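Local coordinates for protein tryptophan halogenase (Shewanella frigidimarina, PDB 2PYX) that probably binds FAD and is thought to act as a flavin-dependent monooxygenase of the tryptophan halogenase family, at residues Ser65-Leu70 and Tyr168-Asn173; Ile73-Asn78 and Ala160-Gln165; Asp79-Cys84 and Asp516-Tyr521; Gly151-Ser156 and Pro509-Leu514. All coordinates share one frame; numbering follows the deposited sequence. Where two conformers were deposited one is given.

Contact 1: Ser65-Leu70 and Tyr168-Asn173; sequences SMRSTL and YGYHLN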
loop_
_atom_site.group_PDB
_atom_site.type_symbol
_atom_site.label_atom_id
_atom_site.label_comp_id
_atom_site.label_asym_id
_atom_site.label_seq_id
_atom_site.Cartn_x
_atom_site.Cartn_y
_atom_site.Cartn_z
ATOM N N SER A 65 -2.006 7.174 4.550
ATOM C CA SER A 65 -0.718 7.829 4.739
ATOM C C SER A 65 -0.360 8.765 3.583
ATOM O O SER A 65 0.322 9.787 3.789
ATOM C CB SER A 65 0.359 6.766 4.898
ATOM O OG SER A 65 0.284 5.819 3.842
HETATM N N MSE A 66 -0.860 8.468 2.380
HETATM C CA MSE A 66 -0.490 9.236 1.208
HETATM C C MSE A 66 -0.991 10.668 1.321
HETATM O O MSE A 66 -0.368 11.584 0.790
HETATM C CB MSE A 66 -1.021 8.592 -0.053
HETATM C CG MSE A 66 -0.481 9.215 -1.330
HETATM SE SE MSE A 66 1.471 9.263 -1.509
HETATM C CE MSE A 66 1.739 7.402 -1.910
ATOM N N ARG A 67 -2.097 10.870 2.030
ATOM C CA ARG A 67 -2.544 12.256 2.279
ATOM C C ARG A 67 -1.464 13.062 2.999
ATOM O O ARG A 67 -1.173 14.225 2.630
ATOM C CB ARG A 67 -3.855 12.282 3.077
ATOM C CG ARG A 67 -5.061 11.653 2.402
ATOM C CD ARG A 67 -6.350 11.755 3.248
ATOM N NE ARG A 67 -6.216 10.987 4.472
ATOM C CZ ARG A 67 -5.822 11.470 5.646
ATOM N NH1 ARG A 67 -5.602 12.760 5.799
ATOM N NH2 ARG A 67 -5.677 10.652 6.676
ATOM N N SER A 68 -0.843 12.421 3.993
ATOM C CA SER A 68 0.225 13.056 4.762
ATOM C C SER A 68 1.488 13.246 3.934
ATOM O O SER A 68 2.087 14.295 3.978
ATOM C CB SER A 68 0.528 12.282 6.039
ATOM O OG SER A 68 1.626 12.863 6.708
ATOM N N THR A 69 1.869 12.216 3.178
ATOM C CA THR A 69 3.034 12.336 2.304
ATOM C C THR A 69 2.884 13.499 1.331
ATOM O O THR A 69 3.803 14.307 1.157
ATOM C CB THR A 69 3.226 11.012 1.573
ATOM O OG1 THR A 69 3.548 10.023 2.523
ATOM C CG2 THR A 69 4.328 11.060 0.569
ATOM N N LEU A 70 1.732 13.573 0.674
ATOM C CA LEU A 70 1.492 14.661 -0.295
ATOM C C LEU A 70 1.554 16.030 0.392
ATOM O O LEU A 70 2.166 16.982 -0.084
ATOM C CB LEU A 70 0.121 14.471 -0.947
ATOM C CG LEU A 70 0.021 13.336 -1.966
ATOM C CD1 LEU A 70 -1.447 13.105 -2.315
ATOM C CD2 LEU A 70 0.857 13.590 -3.211
ATOM N N TYR A 168 -9.365 8.102 4.041
ATOM C CA TYR A 168 -9.208 7.702 2.663
ATOM C C TYR A 168 -7.774 7.789 2.210
ATOM O O TYR A 168 -6.983 8.555 2.748
ATOM C CB TYR A 168 -10.089 8.537 1.727
ATOM C CG TYR A 168 -9.703 9.985 1.550
ATOM C CD1 TYR A 168 -10.188 10.974 2.420
ATOM C CD2 TYR A 168 -8.894 10.399 0.502
ATOM C CE1 TYR A 168 -9.848 12.292 2.260
ATOM C CE2 TYR A 168 -8.554 11.715 0.334
ATOM C CZ TYR A 168 -9.013 12.672 1.222
ATOM O OH TYR A 168 -8.673 14.005 1.033
ATOM N N GLY A 169 -7.458 6.923 1.245
ATOM C CA GLY A 169 -6.295 7.077 0.369
ATOM C C GLY A 169 -6.787 7.263 -1.062
ATOM O O GLY A 169 -7.893 7.753 -1.301
ATOM N N TYR A 170 -5.975 6.828 -2.015
ATOM C CA TYR A 170 -6.257 7.061 -3.420
ATOM C C TYR A 170 -6.082 5.830 -4.312
ATOM O O TYR A 170 -5.344 4.905 -3.996
ATOM C CB TYR A 170 -5.358 8.168 -3.979
ATOM C CG TYR A 170 -5.375 9.457 -3.169
ATOM C CD1 TYR A 170 -6.362 10.416 -3.376
ATOM C CD2 TYR A 170 -4.381 9.705 -2.235
ATOM C CE1 TYR A 170 -6.361 11.603 -2.654
ATOM C CE2 TYR A 170 -4.377 10.865 -1.489
ATOM C CZ TYR A 170 -5.369 11.813 -1.712
ATOM O OH TYR A 170 -5.345 12.986 -0.988
ATOM N N HIS A 171 -6.765 5.878 -5.451
ATOM C CA HIS A 171 -6.365 5.151 -6.653
ATOM C C HIS A 171 -5.742 6.189 -7.586
ATOM O O HIS A 171 -6.294 7.289 -7.725
ATOM C CB HIS A 171 -7.579 4.533 -7.335
ATOM C CG HIS A 171 -8.288 3.506 -6.514
ATOM N ND1 HIS A 171 -9.655 3.517 -6.321
ATOM C CD2 HIS A 171 -7.824 2.407 -5.869
ATOM C CE1 HIS A 171 -9.991 2.482 -5.570
ATOM N NE2 HIS A 171 -8.899 1.793 -5.282
ATOM N N LEU A 172 -4.626 5.842 -8.221
ATOM C CA LEU A 172 -3.891 6.816 -9.033
ATOM C C LEU A 172 -3.181 6.154 -10.205
ATOM O O LEU A 172 -3.000 4.943 -10.216
ATOM C CB LEU A 172 -2.886 7.600 -8.157
ATOM C CG LEU A 172 -1.818 6.797 -7.379
ATOM C CD1 LEU A 172 -0.602 6.354 -8.223
ATOM C CD2 LEU A 172 -1.291 7.571 -6.165
ATOM N N ASN A 173 -2.794 6.978 -11.171
ATOM C CA ASN A 173 -1.892 6.560 -12.262
ATOM C C ASN A 173 -0.458 6.849 -11.789
ATOM O O ASN A 173 -0.084 8.018 -11.601
ATOM C CB ASN A 173 -2.245 7.375 -13.508
ATOM C CG ASN A 173 -1.330 7.102 -14.699
ATOM O OD1 ASN A 173 -0.104 7.003 -14.575
ATOM N ND2 ASN A 173 -1.941 7.075 -15.900
#

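Contact 2: Ile73-Asn78 and Ala160-Gln165; sequences IGIDEN and AQYHFQ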
loop_
_atom_site.group_PDB
_atom_site.type_symbol
_atom_site.label_atom_id
_atom_site.label_comp_id
_atom_site.label_asym_id
_atom_site.label_seq_id
_atom_site.Cartn_x
_atom_site.Cartn_y
_atom_site.Cartn_z
ATOM N N ILE A 73 5.185 16.907 1.324
ATOM C CA ILE A 73 5.949 17.287 0.121
ATOM C C ILE A 73 5.553 18.659 -0.382
ATOM O O ILE A 73 6.385 19.373 -0.951
ATOM C CB ILE A 73 5.779 16.230 -0.978
ATOM C CG1 ILE A 73 6.426 14.915 -0.519
ATOM C CG2 ILE A 73 6.357 16.664 -2.311
ATOM C CD1 ILE A 73 6.310 13.752 -1.466
ATOM N N GLY A 74 4.293 19.029 -0.164
ATOM C CA GLY A 74 3.782 20.330 -0.522
ATOM C C GLY A 74 2.917 20.354 -1.759
ATOM O O GLY A 74 2.790 21.403 -2.417
ATOM N N ILE A 75 2.324 19.211 -2.094
ATOM C CA ILE A 75 1.437 19.064 -3.246
ATOM C C ILE A 75 0.009 19.442 -2.848
ATOM O O ILE A 75 -0.495 19.064 -1.772
ATOM C CB ILE A 75 1.461 17.600 -3.796
ATOM C CG1 ILE A 75 2.884 17.163 -4.160
ATOM C CG2 ILE A 75 0.532 17.465 -5.000
ATOM C CD1 ILE A 75 3.586 18.013 -5.091
ATOM N N ASP A 76 -0.617 20.242 -3.710
ATOM C CA ASP A 76 -2.009 20.640 -3.560
ATOM C C ASP A 76 -2.905 19.457 -3.977
ATOM O O ASP A 76 -2.672 18.827 -5.005
ATOM C CB ASP A 76 -2.230 21.881 -4.434
ATOM C CG ASP A 76 -3.666 22.350 -4.463
ATOM O OD1 ASP A 76 -4.521 21.668 -5.082
ATOM O OD2 ASP A 76 -3.929 23.442 -3.905
ATOM N N GLU A 77 -3.930 19.153 -3.178
ATOM C CA GLU A 77 -4.746 17.977 -3.432
ATOM C C GLU A 77 -5.474 18.082 -4.748
ATOM O O GLU A 77 -5.666 17.087 -5.457
ATOM C CB GLU A 77 -5.758 17.700 -2.317
ATOM C CG GLU A 77 -6.308 16.265 -2.452
ATOM C CD GLU A 77 -7.278 15.842 -1.353
ATOM O OE1 GLU A 77 -7.922 16.704 -0.715
ATOM O OE2 GLU A 77 -7.410 14.614 -1.086
ATOM N N ASN A 78 -5.949 19.287 -5.078
ATOM C CA ASN A 78 -6.644 19.436 -6.361
ATOM C C ASN A 78 -5.698 19.161 -7.533
ATOM O O ASN A 78 -6.059 18.453 -8.482
ATOM C CB ASN A 78 -7.294 20.817 -6.485
ATOM C CG ASN A 78 -8.276 21.092 -5.363
ATOM O OD1 ASN A 78 -9.089 20.232 -5.012
ATOM N ND2 ASN A 78 -8.222 22.311 -4.806
ATOM N N ALA A 160 -11.915 20.567 3.451
ATOM C CA ALA A 160 -10.570 21.057 3.155
ATOM C C ALA A 160 -9.707 19.985 2.505
ATOM O O ALA A 160 -9.940 18.782 2.718
ATOM C CB ALA A 160 -9.910 21.538 4.431
ATOM N N GLN A 161 -8.719 20.428 1.731
ATOM C CA GLN A 161 -7.724 19.501 1.166
ATOM C C GLN A 161 -7.177 18.598 2.247
ATOM O O GLN A 161 -6.766 19.065 3.324
ATOM C CB GLN A 161 -6.580 20.272 0.536
ATOM C CG GLN A 161 -6.985 20.978 -0.707
ATOM C CD GLN A 161 -5.846 21.702 -1.380
ATOM O OE1 GLN A 161 -4.701 21.246 -1.372
ATOM N NE2 GLN A 161 -6.169 22.853 -1.993
ATOM N N TYR A 162 -7.182 17.306 1.937
ATOM C CA TYR A 162 -6.572 16.245 2.757
ATOM C C TYR A 162 -7.361 15.933 4.047
ATOM O O TYR A 162 -7.023 15.011 4.785
ATOM C CB TYR A 162 -5.092 16.507 3.023
ATOM C CG TYR A 162 -4.274 16.621 1.767
ATOM C CD1 TYR A 162 -4.211 15.584 0.852
ATOM C CD2 TYR A 162 -3.546 17.789 1.476
ATOM C CE1 TYR A 162 -3.435 15.676 -0.284
ATOM C CE2 TYR A 162 -2.797 17.902 0.328
ATOM C CZ TYR A 162 -2.756 16.843 -0.568
ATOM O OH TYR A 162 -2.025 16.908 -1.719
ATOM N N HIS A 163 -8.398 16.710 4.333
ATOM C CA HIS A 163 -9.318 16.393 5.415
ATOM C C HIS A 163 -10.413 15.474 4.943
ATOM O O HIS A 163 -10.587 15.267 3.739
ATOM C CB HIS A 163 -9.893 17.668 6.047
ATOM C CG HIS A 163 -8.887 18.418 6.849
ATOM N ND1 HIS A 163 -8.952 18.490 8.223
ATOM C CD2 HIS A 163 -7.755 19.066 6.487
ATOM C CE1 HIS A 163 -7.919 19.184 8.668
ATOM N NE2 HIS A 163 -7.173 19.539 7.638
ATOM N N PHE A 164 -11.163 14.933 5.886
ATOM C CA PHE A 164 -12.090 13.886 5.558
ATOM C C PHE A 164 -13.237 13.774 6.522
ATOM O O PHE A 164 -13.124 14.210 7.669
ATOM C CB PHE A 164 -11.344 12.531 5.439
ATOM C CG PHE A 164 -10.626 12.095 6.679
ATOM C CD1 PHE A 164 -11.307 11.447 7.703
ATOM C CD2 PHE A 164 -9.267 12.323 6.839
ATOM C CE1 PHE A 164 -10.649 11.029 8.855
ATOM C CE2 PHE A 164 -8.611 11.907 8.001
ATOM C CZ PHE A 164 -9.299 11.252 8.994
ATOM N N GLN A 165 -14.320 13.177 6.024
ATOM C CA GLN A 165 -15.396 12.679 6.856
ATOM C C GLN A 165 -15.152 11.232 7.251
ATOM O O GLN A 165 -15.378 10.848 8.388
ATOM C CB GLN A 165 -16.725 12.932 6.168
ATOM C CG GLN A 165 -17.026 14.443 6.204
ATOM C CD GLN A 165 -18.121 14.860 5.268
ATOM O OE1 GLN A 165 -19.283 14.966 5.658
ATOM N NE2 GLN A 165 -17.770 15.099 4.026
#

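Contact 3: Asp79-Cys84 and Asp516-Tyr521; sequences DFIRQC and DKVAQY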
loop_
_atom_site.group_PDB
_atom_site.type_symbol
_atom_site.label_atom_id
_atom_site.label_comp_id
_atom_site.label_asym_id
_atom_site.label_seq_id
_atom_site.Cartn_x
_atom_site.Cartn_y
_atom_site.Cartn_z
ATOM N N ASP A 79 -4.497 19.725 -7.463
ATOM C CA ASP A 79 -3.474 19.497 -8.479
ATOM C C ASP A 79 -3.184 17.993 -8.616
ATOM O O ASP A 79 -3.116 17.460 -9.702
ATOM C CB ASP A 79 -2.166 20.216 -8.100
ATOM C CG ASP A 79 -2.239 21.726 -8.228
ATOM O OD1 ASP A 79 -3.192 22.272 -8.820
ATOM O OD2 ASP A 79 -1.294 22.381 -7.748
ATOM N N PHE A 80 -2.989 17.316 -7.485
ATOM C CA PHE A 80 -2.745 15.875 -7.490
ATOM C C PHE A 80 -3.863 15.096 -8.187
ATOM O O PHE A 80 -3.634 14.262 -9.077
ATOM C CB PHE A 80 -2.549 15.379 -6.037
ATOM C CG PHE A 80 -2.537 13.880 -5.911
ATOM C CD1 PHE A 80 -1.425 13.140 -6.299
ATOM C CD2 PHE A 80 -3.645 13.192 -5.419
ATOM C CE1 PHE A 80 -1.432 11.758 -6.224
ATOM C CE2 PHE A 80 -3.647 11.823 -5.342
ATOM C CZ PHE A 80 -2.544 11.091 -5.734
ATOM N N ILE A 81 -5.096 15.332 -7.750
ATOM C CA ILE A 81 -6.245 14.606 -8.283
ATOM C C ILE A 81 -6.387 14.838 -9.786
ATOM O O ILE A 81 -6.606 13.902 -10.562
ATOM C CB ILE A 81 -7.554 14.981 -7.514
ATOM C CG1 ILE A 81 -7.489 14.413 -6.104
ATOM C CG2 ILE A 81 -8.806 14.474 -8.239
ATOM C CD1 ILE A 81 -8.629 14.860 -5.192
ATOM N N ARG A 82 -6.225 16.098 -10.188
ATOM C CA ARG A 82 -6.408 16.468 -11.573
ATOM C C ARG A 82 -5.311 15.874 -12.436
ATOM O O ARG A 82 -5.591 15.354 -13.504
ATOM C CB ARG A 82 -6.439 17.989 -11.695
ATOM C CG ARG A 82 -7.728 18.644 -11.066
ATOM C CD ARG A 82 -7.591 20.150 -10.867
ATOM N NE ARG A 82 -8.761 20.780 -10.222
ATOM C CZ ARG A 82 -8.739 21.989 -9.651
ATOM N NH1 ARG A 82 -7.616 22.701 -9.629
ATOM N NH2 ARG A 82 -9.829 22.505 -9.096
ATOM N N GLN A 83 -4.072 15.933 -11.975
ATOM C CA GLN A 83 -2.918 15.556 -12.804
ATOM C C GLN A 83 -2.586 14.058 -12.807
ATOM O O GLN A 83 -1.900 13.562 -13.708
ATOM C CB GLN A 83 -1.712 16.403 -12.406
ATOM C CG GLN A 83 -1.945 17.874 -12.749
ATOM C CD GLN A 83 -0.888 18.797 -12.171
ATOM O OE1 GLN A 83 0.287 18.444 -12.104
ATOM N NE2 GLN A 83 -1.310 19.987 -11.740
ATOM N N CYS A 84 -3.055 13.329 -11.792
ATOM C CA CYS A 84 -2.669 11.930 -11.628
ATOM C C CYS A 84 -3.808 10.947 -11.886
ATOM O O CYS A 84 -3.699 9.764 -11.520
ATOM C CB CYS A 84 -2.081 11.719 -10.223
ATOM S SG CYS A 84 -0.668 12.801 -9.952
ATOM N N ASP A 516 -16.248 15.470 -10.313
ATOM C CA ASP A 516 -16.641 16.502 -11.285
ATOM C C ASP A 516 -16.458 17.913 -10.712
ATOM O O ASP A 516 -15.975 18.823 -11.405
ATOM C CB ASP A 516 -18.091 16.321 -11.710
ATOM C CG ASP A 516 -18.298 15.161 -12.652
ATOM O OD1 ASP A 516 -17.331 14.632 -13.255
ATOM O OD2 ASP A 516 -19.474 14.776 -12.792
ATOM N N LYS A 517 -16.859 18.114 -9.464
ATOM C CA LYS A 517 -16.695 19.424 -8.810
ATOM C C LYS A 517 -15.256 19.709 -8.397
ATOM O O LYS A 517 -14.832 20.855 -8.351
ATOM C CB LYS A 517 -17.661 19.584 -7.631
ATOM C CG LYS A 517 -19.139 19.659 -8.062
ATOM C CD LYS A 517 -19.440 20.981 -8.771
ATOM C CE LYS A 517 -20.928 21.120 -9.182
ATOM N NZ LYS A 517 -21.294 20.120 -10.209
ATOM N N VAL A 518 -14.492 18.676 -8.072
ATOM C CA VAL A 518 -13.073 18.881 -7.797
ATOM C C VAL A 518 -12.378 19.376 -9.054
ATOM O O VAL A 518 -11.520 20.234 -8.974
ATOM C CB VAL A 518 -12.393 17.583 -7.301
ATOM C CG1 VAL A 518 -10.876 17.750 -7.264
ATOM C CG2 VAL A 518 -12.926 17.215 -5.935
ATOM N N ALA A 519 -12.761 18.834 -10.205
ATOM C CA ALA A 519 -12.181 19.248 -11.490
ATOM C C ALA A 519 -12.494 20.721 -11.770
ATOM O O ALA A 519 -11.628 21.495 -12.197
ATOM C CB ALA A 519 -12.671 18.355 -12.607
ATOM N N GLN A 520 -13.730 21.116 -11.482
ATOM C CA GLN A 520 -14.239 22.443 -11.870
ATOM C C GLN A 520 -13.919 23.547 -10.852
ATOM O O GLN A 520 -13.600 24.703 -11.225
ATOM C CB GLN A 520 -15.749 22.330 -12.084
ATOM C CG GLN A 520 -16.460 23.640 -12.399
ATOM C CD GLN A 520 -17.919 23.443 -12.814
ATOM O OE1 GLN A 520 -18.493 22.344 -12.686
ATOM N NE2 GLN A 520 -18.530 24.518 -13.317
ATOM N N TYR A 521 -14.002 23.215 -9.561
ATOM C CA TYR A 521 -13.819 24.195 -8.499
ATOM C C TYR A 521 -12.687 23.853 -7.526
ATOM O O TYR A 521 -11.956 24.741 -7.084
ATOM C CB TYR A 521 -15.115 24.337 -7.705
ATOM C CG TYR A 521 -16.294 24.837 -8.503
ATOM C CD1 TYR A 521 -16.406 26.185 -8.840
ATOM C CD2 TYR A 521 -17.310 23.971 -8.893
ATOM C CE1 TYR A 521 -17.504 26.654 -9.560
ATOM C CE2 TYR A 521 -18.405 24.429 -9.616
ATOM C CZ TYR A 521 -18.494 25.770 -9.944
ATOM O OH TYR A 521 -19.584 26.236 -10.655
#

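Contact 4: Gly151-Ser156 and Pro509-Leu514; sequences GLAPKS and PTNREL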
loop_
_atom_site.group_PDB
_atom_site.type_symbol
_atom_site.label_atom_id
_atom_site.label_comp_id
_atom_site.label_asym_id
_atom_site.label_seq_id
_atom_site.Cartn_x
_atom_site.Cartn_y
_atom_site.Cartn_z
ATOM N N GLY A 151 -21.648 3.736 -3.030
ATOM C CA GLY A 151 -20.784 4.438 -3.956
ATOM C C GLY A 151 -20.440 5.852 -3.548
ATOM O O GLY A 151 -20.109 6.689 -4.410
ATOM N N LEU A 152 -20.453 6.111 -2.251
ATOM C CA LEU A 152 -20.222 7.459 -1.788
ATOM C C LEU A 152 -18.756 7.786 -1.472
ATOM O O LEU A 152 -17.954 6.888 -1.152
ATOM C CB LEU A 152 -21.091 7.760 -0.586
ATOM C CG LEU A 152 -22.609 7.496 -0.737
ATOM C CD1 LEU A 152 -23.324 7.767 0.563
ATOM C CD2 LEU A 152 -23.161 8.379 -1.857
ATOM N N ALA A 153 -18.445 9.071 -1.539
ATOM C CA ALA A 153 -17.101 9.568 -1.334
ATOM C C ALA A 153 -16.762 9.657 0.174
ATOM O O ALA A 153 -17.629 9.462 1.021
ATOM C CB ALA A 153 -16.960 10.899 -1.982
ATOM N N PRO A 154 -15.480 9.903 0.512
ATOM C CA PRO A 154 -15.085 10.071 1.923
ATOM C C PRO A 154 -15.169 11.499 2.472
ATOM O O PRO A 154 -14.824 11.742 3.625
ATOM C CB PRO A 154 -13.594 9.682 1.900
ATOM C CG PRO A 154 -13.156 10.065 0.543
ATOM C CD PRO A 154 -14.307 9.907 -0.378
ATOM N N LYS A 155 -15.591 12.427 1.617
ATOM C CA LYS A 155 -15.619 13.842 1.982
ATOM C C LYS A 155 -16.559 14.576 1.030
ATOM O O LYS A 155 -17.021 14.010 0.071
ATOM C CB LYS A 155 -14.194 14.442 1.937
ATOM C CG LYS A 155 -13.569 14.455 0.532
ATOM C CD LYS A 155 -12.085 14.764 0.556
ATOM C CE LYS A 155 -11.764 16.161 1.061
ATOM N NZ LYS A 155 -10.267 16.450 1.101
ATOM N N SER A 156 -16.819 15.848 1.334
ATOM C CA SER A 156 -17.681 16.712 0.534
ATOM C C SER A 156 -16.830 17.751 -0.175
ATOM O O SER A 156 -15.665 17.940 0.179
ATOM C CB SER A 156 -18.665 17.431 1.457
ATOM O OG SER A 156 -17.969 18.259 2.378
ATOM N N PRO A 509 -21.534 12.913 -1.349
ATOM C CA PRO A 509 -21.700 12.751 -2.775
ATOM C C PRO A 509 -21.201 11.394 -3.252
ATOM O O PRO A 509 -20.386 10.746 -2.556
ATOM C CB PRO A 509 -20.783 13.819 -3.339
ATOM C CG PRO A 509 -19.663 13.930 -2.328
ATOM C CD PRO A 509 -20.331 13.709 -1.012
ATOM N N THR A 510 -21.626 10.994 -4.433
ATOM C CA THR A 510 -20.970 9.883 -5.114
ATOM C C THR A 510 -19.569 10.314 -5.551
ATOM O O THR A 510 -19.240 11.499 -5.651
ATOM C CB THR A 510 -21.719 9.420 -6.349
ATOM O OG1 THR A 510 -21.713 10.463 -7.330
ATOM C CG2 THR A 510 -23.126 9.005 -6.016
ATOM N N ASN A 511 -18.718 9.331 -5.835
ATOM C CA ASN A 511 -17.383 9.655 -6.246
ATOM C C ASN A 511 -17.345 10.501 -7.493
ATOM O O ASN A 511 -16.640 11.488 -7.508
ATOM C CB ASN A 511 -16.575 8.388 -6.456
ATOM C CG ASN A 511 -16.381 7.631 -5.166
ATOM O OD1 ASN A 511 -15.824 8.171 -4.207
ATOM N ND2 ASN A 511 -16.841 6.393 -5.133
ATOM N N ARG A 512 -18.103 10.127 -8.523
ATOM C CA ARG A 512 -18.071 10.887 -9.771
ATOM C C ARG A 512 -18.637 12.300 -9.569
ATOM O O ARG A 512 -18.051 13.260 -10.058
ATOM C CB ARG A 512 -18.780 10.177 -10.933
ATOM C CG ARG A 512 -18.372 10.833 -12.261
ATOM C CD ARG A 512 -18.768 10.051 -13.476
ATOM N NE ARG A 512 -18.086 8.771 -13.670
ATOM C CZ ARG A 512 -16.865 8.606 -14.175
ATOM N NH1 ARG A 512 -16.068 9.634 -14.436
ATOM N NH2 ARG A 512 -16.403 7.376 -14.351
ATOM N N GLU A 513 -19.743 12.437 -8.852
ATOM C CA GLU A 513 -20.288 13.789 -8.654
ATOM C C GLU A 513 -19.287 14.701 -7.920
ATOM O O GLU A 513 -19.141 15.873 -8.276
ATOM C CB GLU A 513 -21.709 13.758 -8.063
ATOM C CG GLU A 513 -21.926 14.048 -6.623
ATOM C CD GLU A 513 -23.363 13.747 -6.203
ATOM O OE1 GLU A 513 -24.314 14.405 -6.722
ATOM O OE2 GLU A 513 -23.557 12.867 -5.340
ATOM N N LEU A 514 -18.534 14.135 -6.967
ATOM C CA LEU A 514 -17.518 14.883 -6.240
ATOM C C LEU A 514 -16.336 15.233 -7.148
ATOM O O LEU A 514 -15.913 16.389 -7.205
ATOM C CB LEU A 514 -17.058 14.107 -4.986
ATOM C CG LEU A 514 -15.934 14.759 -4.205
ATOM C CD1 LEU A 514 -16.315 16.215 -3.810
ATOM C CD2 LEU A 514 -15.527 13.946 -2.966
#

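Contact 1: Ser65-Leu70 and Tyr168-Asn173
Y168 and Y170 meet the side of helix 65-73 where strand 169-172 crosses it, the two short axes 82° apart. This is helix-on-sheet packing inside the FAD-dependent tryptophan halogenase fold, with Y170 close to K89, the predicted active-site lysine. Just before the strand, Y168 offers both backbone and ring to R67. Its CG is wedged between its own N and carbonyl carbon (chi1 69°), which turns one ring face to the arginine's CD; CD sits 3.6 Å from the ring centroid, a CH-pi contact. The charged group lies farther off, at most a weak cation-pi partner. R67 NE gives only a weak hydrogen bond to Y168 O, in the guanidinium plane at 3.1 Å, while NH1 goes to Y162 O. A leucine at Y168 would probably leave R67 CD without its aromatic face and rob E77 and K155 of the hydroxyl they share. G169 opens the strand with its CA 6.3 Å from that of M66. Y170 points toward the helix, and a tyrosine suits the place because its ring offers carbon to the helix while its buried hydroxyl bonds to E77 OE2: selenomethionine M66 touches the ring edge, and L70 and R67 approach it obliquely. L70 CD1 rests 3.8 Å from Y170 CE2.

Contact 2: Ile73-Asn78 and Ala160-Gln165
The backbones of E77 and Q161 come together, CA to CA 5.7 Å, where the first turn of helix 77-83 faces a type II beta turn running from A160 to H163. From this turn Q161 reaches out with an extended chain and lays its amide across the helix start. Its OE1 accepts from E77 N at 2.9 Å, the donor standing above the carbonyl plane, and its NE2 gives a hydrogen bond to D76 OD2 at 3.0 Å. D76 is the N-cap, so glutamine, with an acceptor and a donor on one amide, suits a place beside both a first-turn N-H that has no acceptor within the helix and a capping carboxylate. An alanine at Q161 would probably leave E77 N without its acceptor and D76 OD2 without this donor. Y162 lies alongside E77 in the opposite sense: E77 CB sits over one ring face, 3.8 Å from the centroid, and the carboxylate is stacked 27° from the ring plane. With CG anti to the backbone N (chi1 -165°) and the rest extended, E77 carries OE1 back to Y162 N, 2.8 Å away. At the far end Y162 OH donates to I75 O at 2.6 Å. E77 is buried, yet OE1 also pairs with K155 and OE2 takes the hydroxyls of Y168 and Y170; so many donors would probably favour its charged form.

Contact 3: Asp79-Cys84 and Asp516-Tyr521
The flat guanidinium of R82 meets helix 511-520 edge-on: V518 O and Y521 C lie at its rim, near its plane, while A519 O approaches obliquely. The Y521 ring has Q520 CG over one face and K517 CD at its edge, both from its own segment. Two guanidinium nitrogens converge on the single oxygen of V518. NH2 donates over 2.8 Å to V518 O, almost in line with the C=O bond, and NE donates over 3.1 Å to the same V518 O, tilted 27° from the carbonyl plane. An arginine suits the spot because its chain, extended from CG to NE, can span two helices whose short axes stay 9.8 Å apart and cross at -109°. V518 O lies in the last turn of its helix, where carbonyls commonly lack the N-H four residues on, so an outside donor is welcome. Beside this polar grip, buried branched side chains pack together: I81 CG2 meets V518 CG1 at 4.0 Å. V518 also packs on F523 in the chain that follows. A positive group at the negative end of a helix dipole is likely to be mildly stabilising, and the two bonds to one oxygen probably limit how far the guanidinium can swing.

Contact 4: Gly151-Ser156 and Pro509-Leu514
A153, pointing toward the other segment, occupies the tight part of this contact: its CB is 3.5 Å from L514 CD2 and 4.1 Å from P509 CG, so a bulkier side chain would probably collide with L514 and P509. A153 N donates to P509 O at 2.8 Å, part of the single beta bridge that joins L152 to T510. L514 CD2 also presses on K155 O, a buried oxygen for which the model holds no partner. Toward G151 the hold is looser. The bridge's second bond, N511 N to G151 O at 3.3 Å, is weak, backed by a CA-H...O contact from T510. T510, partly exposed, lies on this side, and its capping box with E513 begins the helix. G151 has positive phi, easy for glycine, and ends helix 144-149 in a Schellman motif. N511 gives its ND2 to I270 O and S272 OG, while K155 reaches E77 and Y168. The contact thus joins the loop after helix 144-149 to the start of helix 511-520, with P154 and L514 resting on F88 of strand 87-95.

In the fold
From the N terminus, helix 65-73 is met first, and its return partner, strand 169-172, closes contact 1 some hundred residues later. Contact 2 lies wholly within that loop, joining the start of helix 77-83 to the turn before the strand. The same helix then enters contact 3, whose other half is the C-terminal helix 511-520; this long closure encloses contact 4, where loop 151-156 meets the start of that last helix. Contacts 3 and 4 each cross contacts 1 and 2. E77, K155, Y168 and Y170 form one buried polar cluster joining contacts 1, 2 and 4, while F80 packs contact 3 against Y170, L70 and I75.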